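Local atomic coordinates of fructuronate-tagaturonate epimerase UxaE from Cohnella laeviribosi in complex with 1 glycerol (Cohnella laeviribosi, PDB entry 6IL9), a protein that catalyses the interconversion of fructuronate and tagaturonate by epimerisation, as a zinc-containing enzyme built on a TIM barrel. Residues H117-I125 with Y135-V146. Sequence-based numbering, arbitrary orientation.
Sequences HPILAQQSI and YKQVIDAAAYAV
Ala121 lays its methyl group over one turn of helix 135-149, with CB 3.9 Å from Ala142 CB and Ile139 at its flank. Two such small side chains are consistent with the close approach of the axes of segments 117-124 and 135-146, which come within 7.0 Å and run nearly antiparallel at 156°. Toward the start of the strand, Leu120 extends past Ala142, and its CD1 meets Val146 CG1 in a tight 3.5 Å contact as the two side chains cross obliquely. Val138, with CG1 anti to its backbone N (chi1 178°), spreads its methyls: CG1 reaches Ala121 CB, while CG2 lies 3.8 Å from Gln123 CG. The Gln123 chain bends there and turns its NE2 back to Gln122 O, bonding in the carbonyl plane. One direct hydrogen bond joins the segments: Tyr135 OH donates to Gln123 O at 2.7 Å, tilted from the carbonyl plane. Gln122 points away from the helix, its side chain about 4 Å from bound glycerol at the nearest atoms and its NE2 bonded to Thr367 O. The pairing exemplifies how a TIM barrel packs a helix outside the strand it follows, here after short helix 125-131; strand 156-162 adjoins Ala121, helix 104-111 covers Leu120, and helix 69-78 backs helix 135-149.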
loop_
_atom_site.group_PDB
_atom_site.type_symbol
_atom_site.label_atom_id
_atom_site.label_comp_id
_atom_site.label_asym_id
_atom_site.label_seq_id
_atom_site.Cartn_x
_atom_site.Cartn_y
_atom_site.Cartn_z
ATOM N N HIS A 117 3.456 -11.259 -6.624
ATOM C CA HIS A 117 4.613 -10.707 -5.929
ATOM C C HIS A 117 4.147 -9.688 -4.915
ATOM O O HIS A 117 3.334 -8.820 -5.259
ATOM C CB HIS A 117 5.568 -10.035 -6.912
ATOM C CG HIS A 117 6.085 -10.951 -7.970
ATOM N ND1 HIS A 117 6.941 -11.994 -7.689
ATOM C CD2 HIS A 117 5.880 -10.978 -9.308
ATOM C CE1 HIS A 117 7.229 -12.634 -8.809
ATOM N NE2 HIS A 117 6.602 -12.034 -9.806
ATOM N N PRO A 118 4.646 -9.748 -3.678
ATOM C CA PRO A 118 4.179 -8.811 -2.647
ATOM C C PRO A 118 4.957 -7.512 -2.599
ATOM O O PRO A 118 6.189 -7.522 -2.571
ATOM C CB PRO A 118 4.374 -9.605 -1.348
ATOM C CG PRO A 118 5.605 -10.464 -1.641
ATOM C CD PRO A 118 5.550 -10.781 -3.139
ATOM N N ILE A 119 4.248 -6.387 -2.588
ATOM C CA ILE A 119 4.841 -5.104 -2.226
ATOM C C ILE A 119 4.611 -4.986 -0.722
ATOM O O ILE A 119 3.587 -4.481 -0.263
ATOM C CB ILE A 119 4.235 -3.947 -3.019
ATOM C CG1 ILE A 119 4.189 -4.290 -4.518
ATOM C CG2 ILE A 119 5.037 -2.662 -2.771
ATOM C CD1 ILE A 119 5.545 -4.648 -5.151
ATOM N N LEU A 120 5.567 -5.505 0.053
ATOM C CA LEU A 120 5.348 -5.680 1.492
ATOM C C LEU A 120 5.562 -4.401 2.272
ATOM O O LEU A 120 5.045 -4.270 3.387
ATOM C CB LEU A 120 6.290 -6.739 2.057
ATOM C CG LEU A 120 6.005 -8.203 1.856
ATOM C CD1 LEU A 120 7.171 -8.943 2.481
ATOM C CD2 LEU A 120 4.707 -8.578 2.559
ATOM N N ALA A 121 6.364 -3.486 1.738
ATOM C CA ALA A 121 6.631 -2.191 2.345
ATOM C C ALA A 121 5.878 -1.158 1.527
ATOM O O ALA A 121 6.259 -0.860 0.392
ATOM C CB ALA A 121 8.132 -1.896 2.368
ATOM N N GLN A 122 4.805 -0.618 2.086
ATOM C CA GLN A 122 4.010 0.360 1.348
ATOM C C GLN A 122 3.305 1.241 2.361
ATOM O O GLN A 122 2.439 0.752 3.085
ATOM C CB GLN A 122 2.998 -0.339 0.440
ATOM C CG GLN A 122 1.976 0.612 -0.161
ATOM C CD GLN A 122 0.623 -0.039 -0.336
ATOM O OE1 GLN A 122 0.436 -0.866 -1.221
ATOM N NE2 GLN A 122 -0.330 0.326 0.513
ATOM N N GLN A 123 3.680 2.519 2.422
ATOM C CA GLN A 123 2.985 3.487 3.265
ATOM C C GLN A 123 3.031 4.838 2.568
ATOM O O GLN A 123 3.989 5.148 1.850
ATOM C CB GLN A 123 3.616 3.598 4.664
ATOM C CG GLN A 123 3.268 2.454 5.629
ATOM C CD GLN A 123 1.822 2.503 6.075
ATOM O OE1 GLN A 123 1.489 3.173 7.060
ATOM N NE2 GLN A 123 0.947 1.810 5.350
ATOM N N SER A 124 1.983 5.628 2.774
ATOM C CA SER A 124 1.918 6.981 2.240
ATOM C C SER A 124 2.571 7.967 3.201
ATOM O O SER A 124 2.763 7.682 4.385
ATOM C CB SER A 124 0.469 7.409 1.990
ATOM O OG SER A 124 -0.223 7.610 3.216
ATOM N N ILE A 125 2.893 9.149 2.663
ATOM C CA ILE A 125 3.441 10.231 3.477
ATOM C C ILE A 125 2.479 10.588 4.603
ATOM O O ILE A 125 2.892 10.809 5.749
ATOM C CB ILE A 125 3.758 11.451 2.589
ATOM C CG1 ILE A 125 4.908 11.133 1.638
ATOM C CG2 ILE A 125 4.098 12.654 3.441
ATOM C CD1 ILE A 125 6.224 10.880 2.347
ATOM N N TYR A 135 10.101 5.905 6.811
ATOM C CA TYR A 135 10.196 4.892 5.762
ATOM C C TYR A 135 11.215 3.807 6.099
ATOM O O TYR A 135 11.070 2.663 5.650
ATOM C CB TYR A 135 10.539 5.545 4.423
ATOM C CG TYR A 135 9.322 5.885 3.585
ATOM C CD1 TYR A 135 8.175 5.100 3.639
ATOM C CD2 TYR A 135 9.322 6.995 2.756
ATOM C CE1 TYR A 135 7.057 5.414 2.873
ATOM C CE2 TYR A 135 8.215 7.321 1.995
ATOM C CZ TYR A 135 7.087 6.531 2.051
ATOM O OH TYR A 135 5.989 6.871 1.275
ATOM N N LYS A 136 12.260 4.136 6.862
ATOM C CA LYS A 136 13.203 3.095 7.256
ATOM C C LYS A 136 12.501 1.972 8.007
ATOM O O LYS A 136 12.760 0.793 7.751
ATOM C CB LYS A 136 14.321 3.691 8.114
ATOM C CG LYS A 136 15.283 4.540 7.325
ATOM C CD LYS A 136 16.285 5.215 8.252
ATOM C CE LYS A 136 17.447 5.786 7.462
ATOM N NZ LYS A 136 18.484 6.378 8.358
ATOM N N GLN A 137 11.591 2.322 8.925
ATOM C CA GLN A 137 10.876 1.305 9.687
ATOM C C GLN A 137 9.968 0.466 8.797
ATOM O O GLN A 137 9.788 -0.732 9.044
ATOM C CB GLN A 137 10.055 1.964 10.793
ATOM C CG GLN A 137 10.871 2.841 11.714
ATOM C CD GLN A 137 9.997 3.519 12.734
ATOM O OE1 GLN A 137 9.190 4.378 12.396
ATOM N NE2 GLN A 137 10.135 3.123 13.992
ATOM N N VAL A 138 9.375 1.077 7.767
ATOM C CA VAL A 138 8.479 0.326 6.891
ATOM C C VAL A 138 9.255 -0.761 6.147
ATOM O O VAL A 138 8.843 -1.929 6.108
ATOM C CB VAL A 138 7.747 1.285 5.930
ATOM C CG1 VAL A 138 6.841 0.514 4.981
ATOM C CG2 VAL A 138 6.915 2.289 6.743
ATOM N N ILE A 139 10.413 -0.405 5.578
ATOM C CA ILE A 139 11.230 -1.420 4.922
ATOM C C ILE A 139 11.806 -2.394 5.951
ATOM O O ILE A 139 11.862 -3.600 5.697
ATOM C CB ILE A 139 12.328 -0.774 4.053
ATOM C CG1 ILE A 139 11.697 -0.000 2.884
ATOM C CG2 ILE A 139 13.280 -1.844 3.510
ATOM C CD1 ILE A 139 12.733 0.597 1.886
ATOM N N ASP A 140 12.205 -1.900 7.141
ATOM C CA ASP A 140 12.682 -2.799 8.198
ATOM C C ASP A 140 11.688 -3.931 8.428
ATOM O O ASP A 140 12.062 -5.108 8.474
ATOM C CB ASP A 140 12.880 -2.056 9.530
ATOM C CG ASP A 140 14.093 -1.123 9.553
ATOM O OD1 ASP A 140 15.002 -1.219 8.695
ATOM O OD2 ASP A 140 14.133 -0.278 10.481
ATOM N N ALA A 141 10.410 -3.578 8.605
ATOM C CA ALA A 141 9.403 -4.580 8.936
ATOM C C ALA A 141 9.259 -5.604 7.817
ATOM O O ALA A 141 9.134 -6.804 8.077
ATOM C CB ALA A 141 8.060 -3.900 9.229
ATOM N N ALA A 142 9.306 -5.148 6.556
ATOM C CA ALA A 142 9.202 -6.072 5.428
ATOM C C ALA A 142 10.424 -6.981 5.321
ATOM O O ALA A 142 10.286 -8.178 5.046
ATOM C CB ALA A 142 9.014 -5.294 4.122
ATOM N N ALA A 143 11.626 -6.429 5.514
ATOM C CA ALA A 143 12.836 -7.241 5.410
ATOM C C ALA A 143 12.877 -8.304 6.496
ATOM O O ALA A 143 13.244 -9.458 6.239
ATOM C CB ALA A 143 14.084 -6.354 5.497
ATOM N N TYR A 144 12.518 -7.932 7.719
ATOM C CA TYR A 144 12.515 -8.912 8.795
ATOM C C TYR A 144 11.421 -9.948 8.592
ATOM O O TYR A 144 11.572 -11.104 9.009
ATOM C CB TYR A 144 12.357 -8.198 10.133
ATOM C CG TYR A 144 13.643 -7.613 10.680
ATOM C CD1 TYR A 144 14.742 -8.426 10.929
ATOM C CD2 TYR A 144 13.750 -6.261 10.959
ATOM C CE1 TYR A 144 15.915 -7.904 11.442
ATOM C CE2 TYR A 144 14.930 -5.725 11.466
ATOM C CZ TYR A 144 15.996 -6.555 11.711
ATOM O OH TYR A 144 17.156 -6.019 12.230
ATOM N N ALA A 145 10.319 -9.558 7.952
ATOM C CA ALA A 145 9.239 -10.498 7.688
ATOM C C ALA A 145 9.675 -11.592 6.722
ATOM O O ALA A 145 9.403 -12.776 6.954
ATOM C CB ALA A 145 8.023 -9.757 7.138
ATOM N N VAL A 146 10.329 -11.225 5.615
ATOM C CA VAL A 146 10.710 -12.282 4.676
ATOM C C VAL A 146 11.815 -13.141 5.270
ATOM O O VAL A 146 11.916 -14.330 4.957
ATOM C CB VAL A 146 11.119 -11.729 3.294
ATOM C CG1 VAL A 146 9.953 -11.014 2.641
ATOM C CG2 VAL A 146 12.350 -10.826 3.390
HETATM O O HOH W 1 6.122 -2.764 6.197
#